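Local structure of succinate dehydrogenase subunit B (Mycolicibacterium smegmatis MC2 51, 6LUM) at residues P145-S150 with I206-D211; D169-C174 with A198-H203; I30-P35 with D68-F73. The protein carries three iron-sulfur clusters as the iron-sulfur subunit of succinate dehydrogenase, probably passing electrons from the flavoprotein subunit toward the membrane subunits. All blocks are in the same frame, centred on the assembly; numbering follows the deposited sequence.

Interaction 1: P145-S150 with I206-D211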
loop_
_atom_site.group_PDB
_atom_site.type_symbol
_atom_site.label_atom_id
_atom_site.label_comp_id
_atom_site.label_asym_id
_atom_site.label_seq_id
_atom_site.Cartn_x
_atom_site.Cartn_y
_atom_site.Cartn_z
ATOM N N PRO J 145 -12.865 -5.408 -7.904
ATOM C CA PRO J 145 -14.260 -5.843 -7.788
ATOM C C PRO J 145 -14.487 -6.912 -6.729
ATOM O O PRO J 145 -15.158 -7.909 -6.968
ATOM C CB PRO J 145 -14.551 -6.387 -9.188
ATOM C CG PRO J 145 -13.267 -6.969 -9.581
ATOM C CD PRO J 145 -12.187 -6.102 -9.008
ATOM N N PHE J 146 -13.929 -6.700 -5.543
ATOM C CA PHE J 146 -14.104 -7.631 -4.443
ATOM C C PHE J 146 -14.305 -6.851 -3.158
ATOM O O PHE J 146 -13.917 -5.690 -3.049
ATOM C CB PHE J 146 -12.917 -8.575 -4.308
ATOM C CG PHE J 146 -11.596 -7.919 -4.525
ATOM C CD1 PHE J 146 -11.000 -7.193 -3.523
ATOM C CD2 PHE J 146 -10.941 -8.045 -5.724
ATOM C CE1 PHE J 146 -9.787 -6.604 -3.718
ATOM C CE2 PHE J 146 -9.727 -7.451 -5.920
ATOM C CZ PHE J 146 -9.151 -6.732 -4.918
ATOM N N LEU J 147 -14.918 -7.503 -2.184
ATOM C CA LEU J 147 -15.203 -6.848 -0.917
ATOM C C LEU J 147 -13.926 -6.741 -0.100
ATOM O O LEU J 147 -13.336 -7.758 0.274
ATOM C CB LEU J 147 -16.256 -7.631 -0.144
ATOM C CG LEU J 147 -17.173 -6.813 0.752
ATOM C CD1 LEU J 147 -18.295 -6.246 -0.075
ATOM C CD2 LEU J 147 -17.708 -7.649 1.876
ATOM N N VAL J 148 -13.492 -5.518 0.168
ATOM C CA VAL J 148 -12.359 -5.276 1.046
ATOM C C VAL J 148 -12.896 -4.956 2.430
ATOM O O VAL J 148 -13.793 -4.121 2.576
ATOM C CB VAL J 148 -11.485 -4.134 0.514
ATOM C CG1 VAL J 148 -10.352 -3.860 1.464
ATOM C CG2 VAL J 148 -10.947 -4.481 -0.853
ATOM N N THR J 149 -12.362 -5.631 3.450
ATOM C CA THR J 149 -12.890 -5.553 4.804
ATOM C C THR J 149 -11.750 -5.609 5.816
ATOM O O THR J 149 -10.571 -5.514 5.470
ATOM C CB THR J 149 -13.916 -6.659 5.055
ATOM O OG1 THR J 149 -13.373 -7.918 4.637
ATOM C CG2 THR J 149 -15.213 -6.367 4.330
ATOM N N SER J 150 -12.120 -5.792 7.084
ATOM C CA SER J 150 -11.245 -5.454 8.205
ATOM C C SER J 150 -10.075 -6.419 8.356
ATOM O O SER J 150 -8.914 -6.034 8.180
ATOM C CB SER J 150 -12.065 -5.426 9.490
ATOM O OG SER J 150 -11.234 -5.212 10.614
ATOM N N ILE J 206 -19.159 0.181 -4.547
ATOM C CA ILE J 206 -19.114 1.501 -3.943
ATOM C C ILE J 206 -20.371 1.743 -3.128
ATOM O O ILE J 206 -20.319 2.347 -2.053
ATOM C CB ILE J 206 -18.917 2.567 -5.032
ATOM C CG1 ILE J 206 -17.465 2.585 -5.485
ATOM C CG2 ILE J 206 -19.321 3.914 -4.535
ATOM C CD1 ILE J 206 -17.265 3.247 -6.795
ATOM N N PHE J 207 -21.514 1.254 -3.598
ATOM C CA PHE J 207 -22.756 1.467 -2.872
ATOM C C PHE J 207 -23.141 0.269 -2.018
ATOM O O PHE J 207 -24.325 0.027 -1.781
ATOM C CB PHE J 207 -23.864 1.845 -3.844
ATOM C CG PHE J 207 -23.708 3.227 -4.390
ATOM C CD1 PHE J 207 -22.805 3.491 -5.395
ATOM C CD2 PHE J 207 -24.421 4.272 -3.867
ATOM C CE1 PHE J 207 -22.646 4.753 -5.878
ATOM C CE2 PHE J 207 -24.260 5.532 -4.354
ATOM C CZ PHE J 207 -23.374 5.769 -5.358
ATOM N N ASP J 208 -22.149 -0.467 -1.529
ATOM C CA ASP J 208 -22.333 -1.582 -0.608
ATOM C C ASP J 208 -21.901 -1.138 0.780
ATOM O O ASP J 208 -20.768 -0.686 0.962
ATOM C CB ASP J 208 -21.518 -2.792 -1.055
ATOM C CG ASP J 208 -21.948 -4.061 -0.379
ATOM O OD1 ASP J 208 -22.974 -4.039 0.316
ATOM O OD2 ASP J 208 -21.265 -5.088 -0.543
ATOM N N SER J 209 -22.798 -1.274 1.757
ATOM C CA SER J 209 -22.520 -0.769 3.097
ATOM C C SER J 209 -21.320 -1.458 3.724
ATOM O O SER J 209 -20.484 -0.806 4.357
ATOM C CB SER J 209 -23.742 -0.945 3.982
ATOM O OG SER J 209 -24.886 -0.461 3.326
ATOM N N ARG J 210 -21.218 -2.771 3.571
ATOM C CA ARG J 210 -20.162 -3.523 4.238
ATOM C C ARG J 210 -18.879 -3.549 3.424
ATOM O O ARG J 210 -18.303 -4.600 3.182
ATOM C CB ARG J 210 -20.641 -4.935 4.540
ATOM C CG ARG J 210 -21.628 -5.500 3.563
ATOM C CD ARG J 210 -21.857 -6.951 3.881
ATOM N NE ARG J 210 -22.897 -7.559 3.066
ATOM C CZ ARG J 210 -22.685 -8.145 1.894
ATOM N NH1 ARG J 210 -21.467 -8.197 1.389
ATOM N NH2 ARG J 210 -23.696 -8.672 1.227
ATOM N N ASP J 211 -18.407 -2.381 3.017
ATOM C CA ASP J 211 -17.183 -2.265 2.244
ATOM C C ASP J 211 -16.328 -1.146 2.819
ATOM O O ASP J 211 -16.842 -0.144 3.316
ATOM C CB ASP J 211 -17.488 -1.999 0.768
ATOM C CG ASP J 211 -16.321 -2.321 -0.133
ATOM O OD1 ASP J 211 -15.473 -3.139 0.259
ATOM O OD2 ASP J 211 -16.246 -1.753 -1.235
#
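Leu147 lays both methyls against residues 208-211 and meets mostly polar atoms there. Its CD2 lies 3.4 Å from Arg210 O, and CD1 reaches Asp208 OD2. The same CD2 sits at the edge of the Arg210 guanidinium, in its plane, 3.8 Å from NH1; the arginine chain, extended from CG to NE, crosses the leucine at about a right angle. Arg210 is the centre of an inverse gamma turn, which turns Arg210 O toward the leucine methyls.

Asp211 runs past Leu147 in the opposite direction and takes the one hydrogen bond of the contact: Val148 N gives to Asp211 OD1 at 3.1 Å, with an N-H...O angle of 141°, and meets the oxygen nearly along its C-O axis. With CG anti to the backbone N (chi1 -161°), the carboxylate swings across to this amide. Its other oxygen, OD2, forms a salt bridge with Arg217 of helix 214-221, and the backbones of Val148 and Glu212 are also hydrogen-bonded.

Leu147 O accepts from Lys153 of subunit A, placing the contact at a subunit boundary. One buried carboxylate thus joins a backbone amide to an arginine, and the positive charge of Arg217 probably helps keep Asp211 ionised.

Interaction 2: D169-C174 with A198-H203. With SF4 (iron/sulfur cluster), chain B.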
loop_
_atom_site.group_PDB
_atom_site.type_symbol
_atom_site.label_atom_id
_atom_site.label_comp_id
_atom_site.label_asym_id
_atom_site.label_seq_id
_atom_site.Cartn_x
_atom_site.Cartn_y
_atom_site.Cartn_z
ATOM N N ASP J 169 -28.637 -3.045 -5.503
ATOM C CA ASP J 169 -29.359 -3.930 -6.388
ATOM C C ASP J 169 -29.330 -3.368 -7.807
ATOM O O ASP J 169 -28.937 -2.226 -8.044
ATOM C CB ASP J 169 -30.790 -4.087 -5.899
ATOM C CG ASP J 169 -31.516 -5.204 -6.574
ATOM O OD1 ASP J 169 -31.781 -6.226 -5.914
ATOM O OD2 ASP J 169 -31.831 -5.058 -7.770
ATOM N N ASP J 170 -29.724 -4.205 -8.761
ATOM C CA ASP J 170 -29.847 -3.835 -10.169
ATOM C C ASP J 170 -28.491 -3.682 -10.840
ATOM O O ASP J 170 -28.410 -3.613 -12.063
ATOM C CB ASP J 170 -30.678 -2.557 -10.316
ATOM C CG ASP J 170 -30.667 -2.005 -11.719
ATOM O OD1 ASP J 170 -31.456 -2.474 -12.562
ATOM O OD2 ASP J 170 -29.866 -1.092 -11.976
ATOM N N THR J 171 -27.414 -3.697 -10.071
ATOM C CA THR J 171 -26.085 -3.850 -10.629
ATOM C C THR J 171 -25.476 -5.179 -10.242
ATOM O O THR J 171 -24.347 -5.472 -10.638
ATOM C CB THR J 171 -25.168 -2.716 -10.187
ATOM O OG1 THR J 171 -25.383 -2.445 -8.805
ATOM C CG2 THR J 171 -25.451 -1.478 -10.978
ATOM N N THR J 172 -26.191 -5.979 -9.467
ATOM C CA THR J 172 -25.798 -7.340 -9.164
ATOM C C THR J 172 -26.272 -8.320 -10.218
ATOM O O THR J 172 -26.109 -9.527 -10.039
ATOM C CB THR J 172 -26.331 -7.749 -7.796
ATOM O OG1 THR J 172 -27.731 -7.479 -7.729
ATOM C CG2 THR J 172 -25.630 -6.983 -6.715
ATOM N N LYS J 173 -26.841 -7.832 -11.312
ATOM C CA LYS J 173 -27.359 -8.668 -12.377
ATOM C C LYS J 173 -26.392 -8.828 -13.538
ATOM O O LYS J 173 -26.746 -9.458 -14.528
ATOM C CB LYS J 173 -28.661 -8.087 -12.905
ATOM C CG LYS J 173 -29.667 -7.751 -11.868
ATOM C CD LYS J 173 -30.754 -6.928 -12.489
ATOM C CE LYS J 173 -31.379 -7.681 -13.628
ATOM N NZ LYS J 173 -32.505 -6.936 -14.241
ATOM N N CYS J 174 -25.194 -8.275 -13.447
ATOM C CA CYS J 174 -24.282 -8.250 -14.580
ATOM C C CYS J 174 -23.693 -9.631 -14.816
ATOM O O CYS J 174 -23.021 -10.178 -13.942
ATOM C CB CYS J 174 -23.189 -7.222 -14.322
ATOM S SG CYS J 174 -21.757 -7.272 -15.373
ATOM N N ALA J 198 -17.173 -2.220 -16.292
ATOM C CA ALA J 198 -16.337 -1.986 -15.127
ATOM C C ALA J 198 -16.977 -0.972 -14.201
ATOM O O ALA J 198 -16.930 -1.122 -12.979
ATOM C CB ALA J 198 -14.959 -1.517 -15.559
ATOM N N ILE J 199 -17.610 0.058 -14.758
ATOM C CA ILE J 199 -18.238 1.039 -13.883
ATOM C C ILE J 199 -19.470 0.464 -13.195
ATOM O O ILE J 199 -19.763 0.819 -12.054
ATOM C CB ILE J 199 -18.550 2.315 -14.675
ATOM C CG1 ILE J 199 -17.241 2.959 -15.121
ATOM C CG2 ILE J 199 -19.338 3.268 -13.834
ATOM C CD1 ILE J 199 -17.385 3.924 -16.233
ATOM N N VAL J 200 -20.195 -0.444 -13.840
ATOM C CA VAL J 200 -21.324 -1.101 -13.185
ATOM C C VAL J 200 -20.844 -1.972 -12.032
ATOM O O VAL J 200 -21.371 -1.912 -10.912
ATOM C CB VAL J 200 -22.123 -1.926 -14.206
ATOM C CG1 VAL J 200 -22.919 -2.974 -13.511
ATOM C CG2 VAL J 200 -23.029 -1.047 -14.967
ATOM N N ASN J 201 -19.840 -2.800 -12.288
ATOM C CA ASN J 201 -19.348 -3.684 -11.248
ATOM C C ASN J 201 -18.555 -2.957 -10.179
ATOM O O ASN J 201 -18.243 -3.562 -9.155
ATOM C CB ASN J 201 -18.509 -4.783 -11.875
ATOM C CG ASN J 201 -19.346 -5.770 -12.626
ATOM O OD1 ASN J 201 -19.909 -6.686 -12.043
ATOM N ND2 ASN J 201 -19.457 -5.579 -13.924
ATOM N N ALA J 202 -18.200 -1.695 -10.392
ATOM C CA ALA J 202 -17.663 -0.876 -9.316
ATOM C C ALA J 202 -18.747 -0.138 -8.551
ATOM O O ALA J 202 -18.596 0.077 -7.354
ATOM C CB ALA J 202 -16.660 0.133 -9.865
ATOM N N HIS J 203 -19.812 0.290 -9.225
ATOM C CA HIS J 203 -20.982 0.818 -8.538
ATOM C C HIS J 203 -21.507 -0.182 -7.529
ATOM O O HIS J 203 -21.870 0.182 -6.403
ATOM C CB HIS J 203 -22.044 1.164 -9.580
ATOM C CG HIS J 203 -23.377 1.543 -9.019
ATOM N ND1 HIS J 203 -24.307 0.614 -8.618
ATOM C CD2 HIS J 203 -23.963 2.750 -8.859
ATOM C CE1 HIS J 203 -25.396 1.233 -8.204
ATOM N NE2 HIS J 203 -25.213 2.530 -8.342
HETATM FE FE1 SF4 B . -22.683 -4.616 -19.802
HETATM FE FE2 SF4 B . -23.561 -7.446 -20.294
HETATM FE FE3 SF4 B . -25.446 -5.509 -18.943
HETATM FE FE4 SF4 B . -23.021 -6.556 -17.490
HETATM S S1 SF4 B . -24.680 -7.450 -18.482
HETATM S S2 SF4 B . -23.780 -4.618 -17.967
HETATM S S3 SF4 B . -21.909 -6.543 -19.306
HETATM S S4 SF4 B . -24.346 -5.527 -20.774
#
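Thr171 and His203 cross at about a right angle, the threonine coming to the edge of the imidazole. His203 ND1 donates to Thr171 OG1 at 3.2 Å, and the oxygen lies only 13° out of the ring plane. Thr171 OG1 stands between its own backbone N and carbonyl carbon (chi1 42°), a setting that turns CG2 to the helix as well, 3.9 Å from Val200 CG1. The threonine hydroxyl is also bonded to Tyr168 O, and His203 NE2 to Glu252 of helix 246-258, which fixes the ring at both nitrogens.

Two residues earlier on the helix, on the side of the cluster, Asn201 aims its amide at Cys174. Asn201 ND2 donates to Cys174 SG over 3.2 Å at 163°, with the sulfur near the amide plane, and also to Ala197 O one turn back. Cys174 SG itself binds iron FE4 of the 4Fe-4S cluster at 2.6 Å. With an alanine here instead of Asn201, Cys174 SG would probably lose this N-H and Ala197 O its side-chain donor.

An N-H pointed at a cluster ligand is likely to draw electron density from the sulfur, and so may stabilise the reduced cluster and raise its potential.

Interaction 3: I30-P35 with D68-F73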
loop_
_atom_site.group_PDB
_atom_site.type_symbol
_atom_site.label_atom_id
_atom_site.label_comp_id
_atom_site.label_asym_id
_atom_site.label_seq_id
_atom_site.Cartn_x
_atom_site.Cartn_y
_atom_site.Cartn_z
ATOM N N ILE J 30 -22.078 -14.313 -42.389
ATOM C CA ILE J 30 -21.077 -14.335 -41.336
ATOM C C ILE J 30 -19.886 -13.536 -41.827
ATOM O O ILE J 30 -19.666 -13.419 -43.032
ATOM C CB ILE J 30 -20.678 -15.775 -40.982
ATOM C CG1 ILE J 30 -21.909 -16.644 -40.775
ATOM C CG2 ILE J 30 -19.901 -15.793 -39.698
ATOM C CD1 ILE J 30 -22.731 -16.236 -39.633
ATOM N N ALA J 31 -19.124 -12.968 -40.902
ATOM C CA ALA J 31 -17.898 -12.258 -41.247
ATOM C C ALA J 31 -16.726 -13.140 -40.854
ATOM O O ALA J 31 -16.179 -13.030 -39.758
ATOM C CB ALA J 31 -17.842 -10.909 -40.554
ATOM N N ARG J 32 -16.328 -14.025 -41.761
ATOM C CA ARG J 32 -15.310 -15.011 -41.454
ATOM C C ARG J 32 -13.930 -14.376 -41.423
ATOM O O ARG J 32 -13.641 -13.425 -42.154
ATOM C CB ARG J 32 -15.332 -16.137 -42.481
ATOM C CG ARG J 32 -16.720 -16.623 -42.834
ATOM C CD ARG J 32 -17.301 -17.481 -41.731
ATOM N NE ARG J 32 -16.375 -18.525 -41.320
ATOM C CZ ARG J 32 -16.251 -19.692 -41.933
ATOM N NH1 ARG J 32 -16.997 -19.974 -42.987
ATOM N NH2 ARG J 32 -15.382 -20.581 -41.491
ATOM N N PHE J 33 -13.076 -14.923 -40.564
ATOM C CA PHE J 33 -11.690 -14.491 -40.437
ATOM C C PHE J 33 -10.902 -15.653 -39.867
ATOM O O PHE J 33 -11.133 -16.044 -38.722
ATOM C CB PHE J 33 -11.576 -13.274 -39.534
ATOM C CG PHE J 33 -10.189 -13.034 -39.008
ATOM C CD1 PHE J 33 -9.253 -12.370 -39.768
ATOM C CD2 PHE J 33 -9.828 -13.455 -37.749
ATOM C CE1 PHE J 33 -7.982 -12.147 -39.281
ATOM C CE2 PHE J 33 -8.562 -13.234 -37.264
ATOM C CZ PHE J 33 -7.641 -12.581 -38.028
ATOM N N ASN J 34 -9.993 -16.197 -40.643
ATOM C CA ASN J 34 -9.169 -17.318 -40.216
ATOM C C ASN J 34 -7.849 -16.791 -39.690
ATOM O O ASN J 34 -7.191 -16.010 -40.384
ATOM C CB ASN J 34 -8.928 -18.266 -41.383
ATOM C CG ASN J 34 -8.836 -19.714 -40.958
ATOM O OD1 ASN J 34 -8.780 -20.028 -39.777
ATOM N ND2 ASN J 34 -8.837 -20.608 -41.932
ATOM N N PRO J 35 -7.429 -17.156 -38.492
ATOM C CA PRO J 35 -6.253 -16.509 -37.904
ATOM C C PRO J 35 -4.938 -17.015 -38.459
ATOM O O PRO J 35 -3.929 -16.308 -38.382
ATOM C CB PRO J 35 -6.383 -16.851 -36.419
ATOM C CG PRO J 35 -7.065 -18.144 -36.419
ATOM C CD PRO J 35 -8.037 -18.114 -37.559
ATOM N N ASP J 68 -20.890 -25.700 -42.793
ATOM C CA ASP J 68 -19.511 -25.357 -42.474
ATOM C C ASP J 68 -18.998 -26.229 -41.342
ATOM O O ASP J 68 -19.431 -27.372 -41.188
ATOM C CB ASP J 68 -19.351 -23.881 -42.131
ATOM C CG ASP J 68 -18.038 -23.324 -42.631
ATOM O OD1 ASP J 68 -17.061 -24.092 -42.677
ATOM O OD2 ASP J 68 -17.978 -22.134 -42.993
ATOM N N GLY J 69 -18.049 -25.716 -40.571
ATOM C CA GLY J 69 -17.386 -26.508 -39.562
ATOM C C GLY J 69 -16.027 -25.947 -39.239
ATOM O O GLY J 69 -15.365 -26.389 -38.300
ATOM N N THR J 70 -15.615 -24.945 -40.001
ATOM C CA THR J 70 -14.559 -24.048 -39.567
ATOM C C THR J 70 -15.107 -22.906 -38.718
ATOM O O THR J 70 -14.332 -22.197 -38.073
ATOM C CB THR J 70 -13.817 -23.496 -40.790
ATOM O OG1 THR J 70 -13.438 -24.584 -41.639
ATOM C CG2 THR J 70 -12.553 -22.772 -40.380
ATOM N N LEU J 71 -16.429 -22.741 -38.678
ATOM C CA LEU J 71 -17.063 -21.618 -37.998
ATOM C C LEU J 71 -17.069 -21.848 -36.495
ATOM O O LEU J 71 -17.664 -22.815 -36.016
ATOM C CB LEU J 71 -18.487 -21.437 -38.511
ATOM C CG LEU J 71 -19.316 -20.395 -37.778
ATOM C CD1 LEU J 71 -18.617 -19.065 -37.831
ATOM C CD2 LEU J 71 -20.672 -20.287 -38.404
ATOM N N THR J 72 -16.423 -20.964 -35.749
ATOM C CA THR J 72 -16.389 -21.083 -34.305
ATOM C C THR J 72 -17.120 -19.916 -33.664
ATOM O O THR J 72 -17.260 -18.847 -34.247
ATOM C CB THR J 72 -14.957 -21.132 -33.782
ATOM O OG1 THR J 72 -14.390 -19.825 -33.844
ATOM C CG2 THR J 72 -14.132 -22.064 -34.619
ATOM N N PHE J 73 -17.598 -20.150 -32.449
ATOM C CA PHE J 73 -18.251 -19.148 -31.626
ATOM C C PHE J 73 -18.442 -19.766 -30.254
ATOM O O PHE J 73 -18.343 -20.983 -30.092
ATOM C CB PHE J 73 -19.584 -18.690 -32.216
ATOM C CG PHE J 73 -20.561 -19.794 -32.454
ATOM C CD1 PHE J 73 -20.489 -20.568 -33.583
ATOM C CD2 PHE J 73 -21.571 -20.039 -31.558
ATOM C CE1 PHE J 73 -21.385 -21.570 -33.796
ATOM C CE2 PHE J 73 -22.469 -21.041 -31.774
ATOM C CZ PHE J 73 -22.372 -21.808 -32.890
#
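Strand 27-32 of the mixed sheet in the 2Fe-2S domain here meets the loop that follows helix 56-67, and Arg32, the last residue of the strand, reaches across to it. Its chain is bent at chi2 and chi3, which curls the guanidinium over toward the loop. NH1 forms a salt bridge with Asp68 OD2; the modelled separation is too short to be taken literally at this resolution. The two side chains come from opposite directions, with guanidinium and carboxylate planes 74° apart, so the groups do not meet as a flat two-pronged pair.

Thr70 CB lies at the edge of the guanidinium, in its plane, 3.4 Å from Arg32 NH2. Leu71 CB lies over one face, 4.3 Å above the plane and offset toward the rim. Leu71 CD1 also touches Ile30 CG2 at 4.0 Å, the two side chains crossing at about a right angle and forming part of the apolar layer between sheet and helix, where Leu60 and Val63 of helix 56-67 join them.

The other carboxylate oxygen of Asp68 works within its own loop: Thr70 N donates to Asp68 OD1 at 3.2 Å and 168°, approaching from above the carboxylate plane. One oxygen therefore shapes the turn while the other faces the arginine. Asp128 adds a long, weak ion pair to Arg32 NE and accepts from Thr72 N.

The bond from Thr70 N to Asp68 OD1 defines an Asx turn that follows directly on the end of helix 56-67 and redirects the chain, within the beta-grasp fold of plant-type 2Fe-2S ferredoxins.

How the interactions relate
The contacts are spread along an elongated subunit. Interaction 3 lies in the 2Fe-2S domain, on the opposite side of the chain's centre from the other two, its centre 33 Å from that of interaction 2 and 42 Å from that of interaction 1. Interactions 1 and 2 are neighbours, centres 13 Å apart, and interaction 2 is nested inside the loop that interaction 1 closes. Helix 196-206 links them: it supplies one side of interaction 2 and runs out into the turn of interaction 1. Interaction 2 alone holds a ligand, Cys174 of the 4Fe-4S cluster; its side chain is about 13 Å from the 2Fe-2S cluster, and that of Val200 about 9 Å from the 3Fe-4S cluster.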